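Local coordinates for protein five-membered-cyclitol-phosphate synthase (Streptomyces citricolor, PDB 6K96) that binds nicotinamide-adenine-dinucleotide (NAD) in a Rossmann-type domain and belongs to the myo-inositol-1-phosphate synthase family, at residues B[188-193]-B[266-271]; B[178-183]-B[305-310]; B[17-22]-B[53-58]; B[301-306]-B[323-328]; B[199-204]-B[270-275]. All blocks are in the same frame, centred on the assembly; numbering follows the deposited sequence.

Contact 1 (B[188-193]-B[266-271])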
# COMPACT_ATOMS: atom_id res chain seq x y z
N LEU B 188 -20.21 -0.30 -3.07
CA LEU B 188 -18.95 0.40 -3.42
C LEU B 188 -18.03 -0.54 -4.17
O LEU B 188 -17.37 -1.38 -3.58
CB LEU B 188 -18.22 0.97 -2.20
CG LEU B 188 -16.96 1.74 -2.61
CD1 LEU B 188 -17.32 2.99 -3.41
CD2 LEU B 188 -16.11 2.10 -1.41
N GLY B 189 -17.95 -0.34 -5.46
CA GLY B 189 -17.28 -1.32 -6.31
C GLY B 189 -15.93 -0.86 -6.73
O GLY B 189 -15.74 0.35 -6.82
N THR B 190 -15.07 -1.83 -7.01
CA THR B 190 -13.71 -1.62 -7.50
C THR B 190 -13.72 -0.54 -8.57
O THR B 190 -12.81 0.35 -8.56
CB THR B 190 -13.20 -2.97 -8.02
OG1 THR B 190 -13.54 -3.97 -7.06
CG2 THR B 190 -11.72 -2.92 -8.28
N SER B 191 -14.67 -0.68 -9.52
CA SER B 191 -14.63 0.02 -10.82
C SER B 191 -15.02 1.49 -10.63
O SER B 191 -14.44 2.38 -11.31
CB SER B 191 -15.45 -0.74 -11.88
OG SER B 191 -14.61 -1.65 -12.66
N VAL B 192 -15.96 1.79 -9.73
CA VAL B 192 -16.30 3.21 -9.45
C VAL B 192 -15.08 3.86 -8.78
O VAL B 192 -14.80 5.00 -9.14
CB VAL B 192 -17.59 3.35 -8.62
CG1 VAL B 192 -17.43 2.86 -7.17
CG2 VAL B 192 -18.04 4.80 -8.64
N VAL B 193 -14.34 3.18 -7.92
CA VAL B 193 -13.10 3.78 -7.35
C VAL B 193 -12.08 3.99 -8.46
O VAL B 193 -11.54 5.05 -8.55
CB VAL B 193 -12.42 2.97 -6.23
CG1 VAL B 193 -11.17 3.69 -5.75
CG2 VAL B 193 -13.35 2.70 -5.07
N LYS B 266 -13.65 -9.40 -0.66
CA LYS B 266 -13.07 -9.16 -1.99
C LYS B 266 -12.00 -8.08 -1.80
O LYS B 266 -12.30 -7.10 -1.15
CB LYS B 266 -14.17 -8.78 -2.99
CG LYS B 266 -13.68 -7.97 -4.18
CD LYS B 266 -14.64 -7.94 -5.36
CE LYS B 266 -14.41 -9.12 -6.26
NZ LYS B 266 -15.12 -8.90 -7.55
N VAL B 267 -10.84 -8.24 -2.42
CA VAL B 267 -9.70 -7.30 -2.36
C VAL B 267 -9.47 -6.78 -3.76
O VAL B 267 -9.55 -7.56 -4.63
CB VAL B 267 -8.43 -7.96 -1.84
CG1 VAL B 267 -7.26 -7.04 -2.06
CG2 VAL B 267 -8.55 -8.33 -0.38
N ALA B 268 -9.19 -5.50 -3.92
CA ALA B 268 -8.87 -4.83 -5.18
C ALA B 268 -7.53 -4.13 -5.00
O ALA B 268 -7.26 -3.77 -3.94
CB ALA B 268 -9.92 -3.84 -5.45
N MET B 269 -6.66 -4.12 -5.98
CA MET B 269 -5.36 -3.43 -5.88
C MET B 269 -5.29 -2.63 -7.15
O MET B 269 -5.66 -3.18 -8.20
CB MET B 269 -4.18 -4.40 -5.78
CG MET B 269 -3.71 -4.55 -4.36
SD MET B 269 -3.65 -6.29 -3.85
CE MET B 269 -2.76 -7.06 -5.19
N LEU B 270 -5.00 -1.34 -7.06
CA LEU B 270 -4.90 -0.62 -8.34
C LEU B 270 -3.65 0.25 -8.33
O LEU B 270 -3.02 0.40 -7.26
CB LEU B 270 -6.23 0.04 -8.70
CG LEU B 270 -6.69 1.22 -7.89
CD1 LEU B 270 -5.90 2.44 -8.34
CD2 LEU B 270 -8.20 1.43 -8.02
N ASN B 271 -3.17 0.48 -9.54
CA ASN B 271 -1.98 1.29 -9.86
C ASN B 271 -2.40 2.26 -10.96
O ASN B 271 -3.08 1.81 -11.90
CB ASN B 271 -0.80 0.48 -10.36
CG ASN B 271 0.42 1.36 -10.53
OD1 ASN B 271 0.84 1.66 -11.64
ND2 ASN B 271 0.92 1.88 -9.42
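The backbones come nearest at Thr190, in the first turn of helix 190-203, and Ala268, midway along the segment 266-271 of strand 265-275, with CA atoms 6.3 Å apart; Gly189 holds the N-cap position just before that turn. Both CB atoms point across the gap, and the methyl CG2 of Thr190 settles on Ala268 CB at 3.5 Å. A chi1 of -45° makes this possible, since it sets CG2 anti to the backbone N and leaves OG1 anti to the carbonyl carbon. The small alanine suits a point where helix and strand lie so near, and threonine supplies a methyl for the contact and a hydroxyl for something else. Thr190 OG1 hydrogen-bonds to Asn215 OD1 on the adjoining strand 207-217, which gives the buried hydroxyl a partner. Helix 190-203 lies over one face of the mixed sheet of the second domain, and helix and strand both fall in the region that matches the myo-inositol-1-phosphate synthase family. The CB atoms of Lys266, Ala268 and Leu270 are on the helix side, whereas on the other face Val267 packs on Tyr212, and Met269 on Met269, both of a third subunit. One helical turn on, Val193 meets the strand more loosely, CG1 lying 4.4 Å from Leu270 CD2, with branched aliphatic groups on both partners. Val193 also packs on Leu197 of the second subunit. At the other end, Lys266 CD passes Thr190 OG1 at 4.5 Å, and the nearest atoms of the lysine side chain and the bound NAD are about 6 Å apart.

Contact 2 (B[178-183]-B[305-310])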
# COMPACT_ATOMS: atom_id res chain seq x y z
N PRO B 178 -44.05 -4.87 -11.15
CA PRO B 178 -42.72 -4.28 -11.28
C PRO B 178 -41.72 -5.35 -11.73
O PRO B 178 -41.78 -6.47 -11.26
CB PRO B 178 -42.36 -3.77 -9.88
CG PRO B 178 -43.58 -4.01 -9.01
CD PRO B 178 -44.40 -5.07 -9.73
N LEU B 179 -40.82 -4.94 -12.63
CA LEU B 179 -39.67 -5.75 -13.10
C LEU B 179 -38.41 -4.88 -12.96
O LEU B 179 -38.31 -3.86 -13.67
CB LEU B 179 -39.92 -6.19 -14.55
CG LEU B 179 -38.81 -7.00 -15.23
CD1 LEU B 179 -38.70 -8.41 -14.65
CD2 LEU B 179 -39.03 -7.09 -16.74
N ILE B 180 -37.49 -5.26 -12.08
CA ILE B 180 -36.35 -4.40 -11.66
C ILE B 180 -35.05 -5.10 -12.05
O ILE B 180 -34.76 -6.18 -11.52
CB ILE B 180 -36.43 -4.10 -10.15
CG1 ILE B 180 -37.83 -3.58 -9.78
CG2 ILE B 180 -35.32 -3.16 -9.70
CD1 ILE B 180 -38.24 -2.30 -10.48
N GLY B 181 -34.32 -4.48 -12.96
CA GLY B 181 -33.12 -5.09 -13.53
C GLY B 181 -32.55 -4.23 -14.64
O GLY B 181 -33.18 -3.25 -14.99
N ASP B 182 -31.35 -4.59 -15.12
CA ASP B 182 -30.66 -5.79 -14.65
C ASP B 182 -29.26 -5.48 -14.06
O ASP B 182 -28.67 -4.46 -14.38
CB ASP B 182 -30.46 -6.80 -15.79
CG ASP B 182 -31.74 -7.12 -16.52
OD1 ASP B 182 -32.72 -7.44 -15.84
OD2 ASP B 182 -31.76 -6.98 -17.75
N ASP B 183 -28.78 -6.38 -13.20
CA ASP B 183 -27.35 -6.51 -12.81
C ASP B 183 -26.98 -5.50 -11.72
O ASP B 183 -26.80 -4.33 -12.11
CB ASP B 183 -26.45 -6.34 -14.04
CG ASP B 183 -25.06 -6.89 -13.82
OD1 ASP B 183 -24.81 -7.50 -12.74
OD2 ASP B 183 -24.22 -6.71 -14.74
N ARG B 305 -37.19 -2.92 -1.95
CA ARG B 305 -38.19 -1.98 -1.39
C ARG B 305 -38.74 -1.17 -2.57
O ARG B 305 -39.96 -0.81 -2.51
CB ARG B 305 -37.61 -1.05 -0.32
CG ARG B 305 -37.37 -1.67 1.05
CD ARG B 305 -36.02 -1.25 1.62
NE ARG B 305 -35.91 0.03 2.29
CZ ARG B 305 -34.79 0.78 2.36
NH1 ARG B 305 -33.66 0.43 1.80
NH2 ARG B 305 -34.81 1.91 3.02
N ILE B 306 -37.92 -0.87 -3.58
CA ILE B 306 -38.42 -0.12 -4.76
C ILE B 306 -39.52 -0.98 -5.37
O ILE B 306 -40.60 -0.45 -5.65
CB ILE B 306 -37.33 0.27 -5.76
CG1 ILE B 306 -36.24 1.14 -5.15
CG2 ILE B 306 -37.97 0.99 -6.93
CD1 ILE B 306 -34.99 1.19 -6.02
N ALA B 307 -39.23 -2.28 -5.46
CA ALA B 307 -40.11 -3.35 -5.97
C ALA B 307 -41.44 -3.36 -5.22
O ALA B 307 -42.47 -3.09 -5.85
CB ALA B 307 -39.40 -4.68 -5.83
N ALA B 308 -41.42 -3.71 -3.93
CA ALA B 308 -42.63 -3.93 -3.10
C ALA B 308 -43.50 -2.68 -3.11
O ALA B 308 -44.70 -2.81 -3.41
CB ALA B 308 -42.28 -4.40 -1.72
N ALA B 309 -42.94 -1.50 -2.84
CA ALA B 309 -43.72 -0.25 -2.69
C ALA B 309 -44.45 0.06 -4.00
O ALA B 309 -45.59 0.47 -3.96
CB ALA B 309 -42.85 0.90 -2.27
N ALA B 310 -43.81 -0.24 -5.13
CA ALA B 310 -44.33 -0.02 -6.50
C ALA B 310 -45.50 -0.97 -6.77
O ALA B 310 -46.53 -0.51 -7.25
CB ALA B 310 -43.22 -0.20 -7.51
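Pro178 and Ile180, at the strand 179-180 that borders the parallel sheet of the Rossmann-type domain, pack against Ala307 and Ala310 of the long helix 292-313. The proline ring reaches the helix with its CG atom, which lies 3.5 Å from the backbone oxygen Ala307 O and 4.1 Å from Ala310 CB. This corner of the ring thus faces the helix surface and touches both the carbonyl and the methyl one turn further along. Pro178 and Ala307 have the nearest CA atoms, 6.0 Å apart, and alanine methyls are short enough to permit such an approach. Two residues on in the strand, the CB atom of Ile180 again points to the helix. With chi1 at -51°, CG1 stands anti to the carbonyl carbon and is brought to Ala307 CB at 4.4 Å, a looser touch than that of the proline. Ala307 also rests on Val155 of the neighbouring strand 153-156, while Ala308 meets Ile5 on strand 5-10, so the helix spans several strands. Ile306 touches Tyr345 and Ala309 touches Leu348 of helix 338-353. Every touching residue is buried and apolar, as expected for a helix covering one face of the parallel alpha/beta sheet of a Rossmann-type fold.

Contact 3 (B[17-22]-B[53-58])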
# COMPACT_ATOMS: atom_id res chain seq x y z
N SER B 17 -27.59 -14.57 2.82
CA SER B 17 -26.95 -14.65 4.17
C SER B 17 -26.79 -13.24 4.69
O SER B 17 -27.25 -12.97 5.79
CB SER B 17 -25.63 -15.34 4.15
OG SER B 17 -25.03 -15.28 5.42
N ALA B 18 -26.25 -12.37 3.84
CA ALA B 18 -25.99 -10.95 4.11
C ALA B 18 -27.30 -10.20 4.34
O ALA B 18 -27.37 -9.46 5.31
CB ALA B 18 -25.18 -10.35 2.99
N LEU B 19 -28.32 -10.42 3.54
CA LEU B 19 -29.58 -9.66 3.62
C LEU B 19 -30.36 -10.03 4.89
O LEU B 19 -30.96 -9.13 5.51
CB LEU B 19 -30.45 -9.95 2.39
CG LEU B 19 -31.67 -9.06 2.29
CD1 LEU B 19 -31.28 -7.67 1.86
CD2 LEU B 19 -32.66 -9.65 1.33
N PHE B 20 -30.41 -11.33 5.18
CA PHE B 20 -31.20 -11.92 6.29
C PHE B 20 -30.55 -11.53 7.61
O PHE B 20 -31.22 -10.91 8.42
CB PHE B 20 -31.25 -13.44 6.20
CG PHE B 20 -32.06 -14.08 7.29
CD1 PHE B 20 -33.37 -13.67 7.53
CD2 PHE B 20 -31.52 -15.08 8.07
CE1 PHE B 20 -34.14 -14.28 8.50
CE2 PHE B 20 -32.29 -15.71 9.03
CZ PHE B 20 -33.61 -15.31 9.24
N GLN B 21 -29.28 -11.89 7.81
CA GLN B 21 -28.51 -11.48 9.01
C GLN B 21 -28.48 -9.95 9.08
O GLN B 21 -28.60 -9.43 10.19
CB GLN B 21 -27.08 -11.99 8.95
CG GLN B 21 -27.01 -13.49 9.02
CD GLN B 21 -25.63 -13.93 9.41
OE1 GLN B 21 -25.27 -13.83 10.59
NE2 GLN B 21 -24.87 -14.44 8.44
N GLY B 22 -28.28 -9.25 7.97
CA GLY B 22 -28.23 -7.78 8.02
C GLY B 22 -29.50 -7.24 8.64
O GLY B 22 -29.40 -6.58 9.64
N SER B 53 -35.42 -3.11 7.84
CA SER B 53 -35.61 -4.32 8.68
C SER B 53 -36.97 -4.97 8.40
O SER B 53 -37.26 -6.01 9.03
CB SER B 53 -35.49 -3.92 10.13
OG SER B 53 -34.65 -4.83 10.84
N ASP B 54 -37.76 -4.38 7.49
CA ASP B 54 -39.20 -4.71 7.30
C ASP B 54 -39.32 -5.76 6.20
O ASP B 54 -39.84 -5.45 5.10
CB ASP B 54 -40.00 -3.42 7.05
CG ASP B 54 -40.09 -2.53 8.29
OD1 ASP B 54 -40.04 -3.08 9.40
OD2 ASP B 54 -40.18 -1.28 8.15
N LEU B 55 -38.85 -6.97 6.54
CA LEU B 55 -38.53 -8.11 5.65
C LEU B 55 -39.07 -9.40 6.29
O LEU B 55 -38.61 -9.78 7.40
CB LEU B 55 -37.01 -8.21 5.52
CG LEU B 55 -36.43 -8.30 4.11
CD1 LEU B 55 -37.10 -7.32 3.19
CD2 LEU B 55 -34.94 -8.02 4.16
N THR B 56 -39.96 -10.09 5.59
CA THR B 56 -40.41 -11.44 5.99
C THR B 56 -40.04 -12.39 4.84
O THR B 56 -40.55 -12.21 3.76
CB THR B 56 -41.90 -11.45 6.36
OG1 THR B 56 -42.42 -10.13 6.28
CG2 THR B 56 -42.15 -11.98 7.76
N PHE B 57 -39.11 -13.29 5.05
CA PHE B 57 -38.76 -14.32 4.05
C PHE B 57 -39.88 -15.35 4.10
O PHE B 57 -40.17 -15.86 5.19
CB PHE B 57 -37.40 -14.90 4.39
CG PHE B 57 -36.27 -13.92 4.18
CD1 PHE B 57 -35.98 -12.96 5.14
CD2 PHE B 57 -35.54 -13.92 3.00
CE1 PHE B 57 -34.99 -12.02 4.93
CE2 PHE B 57 -34.51 -13.02 2.82
CZ PHE B 57 -34.24 -12.07 3.78
N VAL B 58 -40.51 -15.66 2.96
CA VAL B 58 -41.73 -16.52 2.94
C VAL B 58 -41.45 -17.77 2.09
O VAL B 58 -42.15 -18.80 2.25
CB VAL B 58 -42.94 -15.72 2.42
CG1 VAL B 58 -43.32 -14.63 3.44
CG2 VAL B 58 -42.70 -15.11 1.04
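Phe20 and Phe57 form the aromatic part of the contact, an offset edge-to-face pair with centroids 5.2 Å apart and planes at 85°. The edge of Phe20 is turned to the face of Phe57, its CD1 lying 3.5 Å from Phe57 CE1. With CG anti to the backbone N (chi1 -179°), the Phe20 ring extends from the helix to meet the strand. Phe72 completes an aromatic cluster, stacking on Phe57 and meeting Phe20 edge-to-face. The aliphatic part belongs to Leu19, whose side chain crosses that of Leu55 at about a right angle, CG to Leu55 CD2 3.9 Å. Its CD2 branch also touches the neighbouring ring, at 3.8 Å from Phe57 CZ, so one forked side chain touches both Leu55 and Phe57. Flat rings and branched chains bridge the gap where the axes of the short segments 17-22 and 55-58 approach to 10.1 Å. The polar part stays within the helix, where Gln21 NE2 donates to Ser17 OG one turn back at 3.1 Å, the hydroxyl lying close to the amide plane. Gln21 is also bonded to the backbone of Pro84 and Leu86, which ties the helix to the loop that follows helix 72-75. Nearest atoms of the Leu19 side chain and NAD are about 9 Å apart. Helix 14-31 leaves strand 5-10 and the chain returns in the adjacent parallel strand 55-62, the beta-alpha-beta crossover that opens a Rossmann dinucleotide-binding fold.

Contact 4 (B[301-306]-B[323-328])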
# COMPACT_ATOMS: atom_id res chain seq x y z
N ILE B 301 -31.32 -4.20 -0.68
CA ILE B 301 -32.33 -3.58 0.24
C ILE B 301 -33.02 -2.37 -0.41
O ILE B 301 -34.15 -2.14 -0.08
CB ILE B 301 -31.70 -3.18 1.58
CG1 ILE B 301 -32.79 -3.00 2.63
CG2 ILE B 301 -30.83 -1.94 1.38
CD1 ILE B 301 -33.66 -4.19 2.79
N ASP B 302 -32.33 -1.59 -1.24
CA ASP B 302 -32.90 -0.51 -2.08
C ASP B 302 -33.89 -1.15 -3.09
O ASP B 302 -35.08 -0.90 -2.95
CB ASP B 302 -31.73 0.23 -2.77
CG ASP B 302 -31.33 1.54 -2.12
OD1 ASP B 302 -31.99 2.53 -2.43
OD2 ASP B 302 -30.36 1.58 -1.32
N LEU B 303 -33.42 -2.01 -4.00
CA LEU B 303 -34.22 -2.58 -5.11
C LEU B 303 -35.46 -3.33 -4.57
O LEU B 303 -36.53 -3.15 -5.16
CB LEU B 303 -33.35 -3.51 -5.97
CG LEU B 303 -32.19 -2.85 -6.70
CD1 LEU B 303 -31.50 -3.87 -7.56
CD2 LEU B 303 -32.64 -1.68 -7.54
N ILE B 304 -35.34 -4.17 -3.55
CA ILE B 304 -36.51 -4.97 -3.10
C ILE B 304 -37.58 -4.04 -2.55
O ILE B 304 -38.77 -4.37 -2.65
CB ILE B 304 -36.20 -6.08 -2.09
CG1 ILE B 304 -35.51 -5.53 -0.85
CG2 ILE B 304 -35.43 -7.21 -2.76
CD1 ILE B 304 -35.09 -6.60 0.11
N ARG B 305 -37.19 -2.92 -1.95
CA ARG B 305 -38.19 -1.98 -1.39
C ARG B 305 -38.74 -1.17 -2.57
O ARG B 305 -39.96 -0.81 -2.51
CB ARG B 305 -37.61 -1.05 -0.32
CG ARG B 305 -37.37 -1.67 1.05
CD ARG B 305 -36.02 -1.25 1.62
NE ARG B 305 -35.91 0.03 2.29
CZ ARG B 305 -34.79 0.78 2.36
NH1 ARG B 305 -33.66 0.43 1.80
NH2 ARG B 305 -34.81 1.91 3.02
N ILE B 306 -37.92 -0.87 -3.58
CA ILE B 306 -38.42 -0.12 -4.76
C ILE B 306 -39.52 -0.98 -5.37
O ILE B 306 -40.60 -0.45 -5.65
CB ILE B 306 -37.33 0.27 -5.76
CG1 ILE B 306 -36.24 1.14 -5.15
CG2 ILE B 306 -37.97 0.99 -6.93
CD1 ILE B 306 -34.99 1.19 -6.02
N VAL B 323 -32.14 3.06 -10.89
CA VAL B 323 -31.11 3.21 -11.96
C VAL B 323 -29.71 3.27 -11.33
O VAL B 323 -28.78 2.58 -11.79
CB VAL B 323 -31.46 4.40 -12.89
CG1 VAL B 323 -30.31 4.80 -13.79
CG2 VAL B 323 -32.68 4.09 -13.71
N LYS B 324 -29.52 4.05 -10.28
CA LYS B 324 -28.14 4.29 -9.78
C LYS B 324 -27.54 2.99 -9.22
O LYS B 324 -26.29 2.95 -9.14
CB LYS B 324 -28.11 5.42 -8.76
CG LYS B 324 -28.23 6.80 -9.40
CD LYS B 324 -27.52 7.93 -8.65
CE LYS B 324 -27.34 9.15 -9.55
NZ LYS B 324 -27.21 10.42 -8.80
N VAL B 325 -28.36 1.99 -8.86
CA VAL B 325 -27.82 0.76 -8.22
C VAL B 325 -27.80 -0.44 -9.19
O VAL B 325 -27.62 -1.59 -8.71
CB VAL B 325 -28.56 0.45 -6.91
CG1 VAL B 325 -28.40 1.57 -5.91
CG2 VAL B 325 -30.02 0.15 -7.15
N LEU B 326 -27.90 -0.19 -10.51
CA LEU B 326 -27.93 -1.25 -11.55
C LEU B 326 -26.85 -0.95 -12.58
O LEU B 326 -26.69 0.25 -12.93
CB LEU B 326 -29.30 -1.27 -12.23
CG LEU B 326 -30.43 -1.94 -11.45
CD1 LEU B 326 -31.74 -1.80 -12.18
CD2 LEU B 326 -30.15 -3.40 -11.17
N LYS B 327 -26.17 -1.98 -13.10
CA LYS B 327 -25.27 -1.82 -14.28
C LYS B 327 -26.09 -1.66 -15.57
O LYS B 327 -25.68 -0.84 -16.39
CB LYS B 327 -24.21 -2.93 -14.32
CG LYS B 327 -23.28 -2.90 -13.13
CD LYS B 327 -21.79 -2.91 -13.40
CE LYS B 327 -21.14 -4.22 -13.03
NZ LYS B 327 -21.54 -5.28 -13.98
N SER B 328 -27.23 -2.35 -15.71
CA SER B 328 -27.92 -2.54 -17.01
C SER B 328 -29.42 -2.33 -16.86
O SER B 328 -30.22 -3.24 -17.06
CB SER B 328 -27.60 -3.92 -17.54
OG SER B 328 -26.19 -4.16 -17.55
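Leu303 of helix 292-313 reaches toward Val325 tip to tip, with its CD2 methyl 3.2 Å from Val325 CG2, a short approach for two methyl groups. Leu303 CG lies 3.7 Å from the same methyl. The other branch of the leucine, CD1, turns to Leu326 and meets its CD2 at 3.9 Å, the two side chains passing obliquely. A forked leucine suits this place because each branch takes a different neighbour. In Val325 a chi1 of -61° sets CG1 anti to the carbonyl carbon, which leaves CG2 between the backbone N and that carbon, facing the helix. Around this pair, Leu303 also touches Leu184 and Ala322, and on the helix side Asp302 makes a salt bridge with Arg44. The loop is held by backbone bonds of Val325 with Ala185, of Lys327 with Asp183 and of Ser328 with Asp182, by a salt bridge from Lys327 NZ to Asp183, and by His333 NE2 bonding to the carbonyl of Leu326. Nearest atoms of the Leu326 side chain and NAD are about 9 Å apart. The contact lays the loop that leads to helix 338-353 against helix 292-313 of the Rossmann-type nucleotide-binding domain.

Contact 5 (B[199-204]-B[270-275])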
# COMPACT_ATOMS: atom_id res chain seq x y z
N GLY B 199 -10.81 9.62 -13.66
CA GLY B 199 -11.60 10.86 -13.84
C GLY B 199 -10.83 12.10 -13.41
O GLY B 199 -10.75 13.04 -14.21
N LEU B 200 -10.29 12.09 -12.18
CA LEU B 200 -9.48 13.15 -11.54
C LEU B 200 -8.30 13.51 -12.42
O LEU B 200 -8.14 14.73 -12.68
CB LEU B 200 -8.91 12.65 -10.21
CG LEU B 200 -9.80 12.76 -8.98
CD1 LEU B 200 -8.92 12.68 -7.72
CD2 LEU B 200 -10.65 14.06 -9.01
N LEU B 201 -7.51 12.51 -12.83
CA LEU B 201 -6.30 12.75 -13.65
C LEU B 201 -6.65 13.50 -14.93
O LEU B 201 -5.85 14.39 -15.31
CB LEU B 201 -5.58 11.45 -14.00
CG LEU B 201 -4.44 11.08 -13.09
CD1 LEU B 201 -4.97 10.67 -11.71
CD2 LEU B 201 -3.58 10.00 -13.70
N SER B 202 -7.73 13.16 -15.62
CA SER B 202 -8.00 13.70 -16.98
C SER B 202 -8.78 15.03 -16.90
O SER B 202 -8.50 15.95 -17.69
CB SER B 202 -8.64 12.66 -17.89
OG SER B 202 -10.04 12.52 -17.64
N GLU B 203 -9.70 15.13 -15.95
CA GLU B 203 -10.41 16.39 -15.55
C GLU B 203 -9.35 17.50 -15.33
O GLU B 203 -9.52 18.54 -15.89
CB GLU B 203 -11.29 16.02 -14.34
CG GLU B 203 -12.16 17.08 -13.68
CD GLU B 203 -12.82 16.54 -12.40
OE1 GLU B 203 -13.15 15.31 -12.35
OE2 GLU B 203 -12.99 17.32 -11.42
N ARG B 204 -8.25 17.26 -14.63
CA ARG B 204 -7.25 18.33 -14.30
C ARG B 204 -6.11 18.26 -15.33
O ARG B 204 -5.18 19.07 -15.21
CB ARG B 204 -6.78 18.30 -12.82
CG ARG B 204 -7.72 17.61 -11.83
CD ARG B 204 -8.35 18.37 -10.70
NE ARG B 204 -7.27 18.82 -9.82
CZ ARG B 204 -7.32 19.87 -8.96
NH1 ARG B 204 -8.40 20.62 -8.85
NH2 ARG B 204 -6.25 20.18 -8.22
N LEU B 270 -5.00 -1.34 -7.06
CA LEU B 270 -4.90 -0.62 -8.34
C LEU B 270 -3.65 0.25 -8.33
O LEU B 270 -3.02 0.40 -7.26
CB LEU B 270 -6.23 0.04 -8.70
CG LEU B 270 -6.69 1.22 -7.89
CD1 LEU B 270 -5.90 2.44 -8.34
CD2 LEU B 270 -8.20 1.43 -8.02
N ASN B 271 -3.17 0.48 -9.54
CA ASN B 271 -1.98 1.29 -9.86
C ASN B 271 -2.40 2.26 -10.96
O ASN B 271 -3.08 1.81 -11.90
CB ASN B 271 -0.80 0.48 -10.36
CG ASN B 271 0.42 1.36 -10.53
OD1 ASN B 271 0.84 1.66 -11.64
ND2 ASN B 271 0.92 1.88 -9.42
N ILE B 272 -2.07 3.53 -10.78
CA ILE B 272 -2.23 4.57 -11.83
C ILE B 272 -0.92 5.33 -11.91
O ILE B 272 -0.41 5.64 -10.89
CB ILE B 272 -3.39 5.53 -11.57
CG1 ILE B 272 -4.73 4.80 -11.50
CG2 ILE B 272 -3.36 6.64 -12.62
CD1 ILE B 272 -5.72 5.52 -10.66
N GLU B 273 -0.42 5.50 -13.12
CA GLU B 273 0.88 6.13 -13.40
C GLU B 273 0.58 7.27 -14.34
O GLU B 273 0.42 7.03 -15.51
CB GLU B 273 1.88 5.14 -14.02
CG GLU B 273 2.32 4.04 -13.07
CD GLU B 273 3.07 4.51 -11.80
OE1 GLU B 273 3.72 5.61 -11.80
OE2 GLU B 273 2.99 3.75 -10.78
N GLY B 274 0.49 8.49 -13.81
CA GLY B 274 0.24 9.69 -14.62
C GLY B 274 1.52 10.37 -14.99
O GLY B 274 2.58 10.03 -14.47
N LEU B 275 1.42 11.35 -15.86
CA LEU B 275 2.57 12.24 -16.15
C LEU B 275 2.02 13.66 -16.02
O LEU B 275 0.85 13.92 -16.44
CB LEU B 275 3.19 11.98 -17.53
CG LEU B 275 3.56 10.52 -17.85
CD1 LEU B 275 3.69 10.28 -19.35
CD2 LEU B 275 4.84 10.09 -17.13
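Leu201, near the C-terminal end of helix 190-203, and Ile272, on strand 265-275, have side chains that run alongside each other in opposing senses. They meet through the CD2 branch of the leucine, which lies 3.5 Å from Ile272 CG2. On the isoleucine, a chi1 of -60° puts this methyl anti to the backbone N and beside the carbonyl carbon, while the longer CG1 branch takes the position anti to the carbonyl carbon. The same leucine methyl continues over the strand to Gly274, 3.9 Å from its CA. Having no side chain, Gly274 lets a leucine methyl lie directly against the main chain, at the point where the two backbones are nearest, Leu201 CA to Gly274 CA 7.3 Å. Ile272 also packs on Leu197 and Leu198 of the helix, and Leu201 on Leu188 of the second subunit, so the helix mediates between its own sheet and a partner chain. Asn271 and Glu273 join each other along the strand: Asn271 ND2 donates to Glu273 OE2 at 3.1 Å, on the anti side of the carboxylate and 23° out of its plane. Asp285 and Ser283 on strand 281-291 add further bonds to these two. The helix-strand junction itself is apolar, so its hold rests on one leucine methyl that touches an isoleucine methyl and the glycine backbone, and not on directional bonds.

How the contacts relate
From the N terminus, contact 3 closes first, joining helix 14-31 to strand 55-62 in the opening crossover of the Rossmann-type domain. Contact 2 then spans the longest loop, from the edge strand 179-180 to helix 292-313, and encloses contacts 1 and 5, which belong to the second domain. Both of these end on the same stretch of strand 265-275, sharing Leu270 and Asn271; contact 5 starts later on helix 190-203 and finishes slightly further along the strand, and together they fasten both ends of the helix. Contact 4 starts where contact 2 ends, with Arg305 and Ile306 in common, and touches contact 3 through Ile304 and Leu55, making helix 292-313 a common core element.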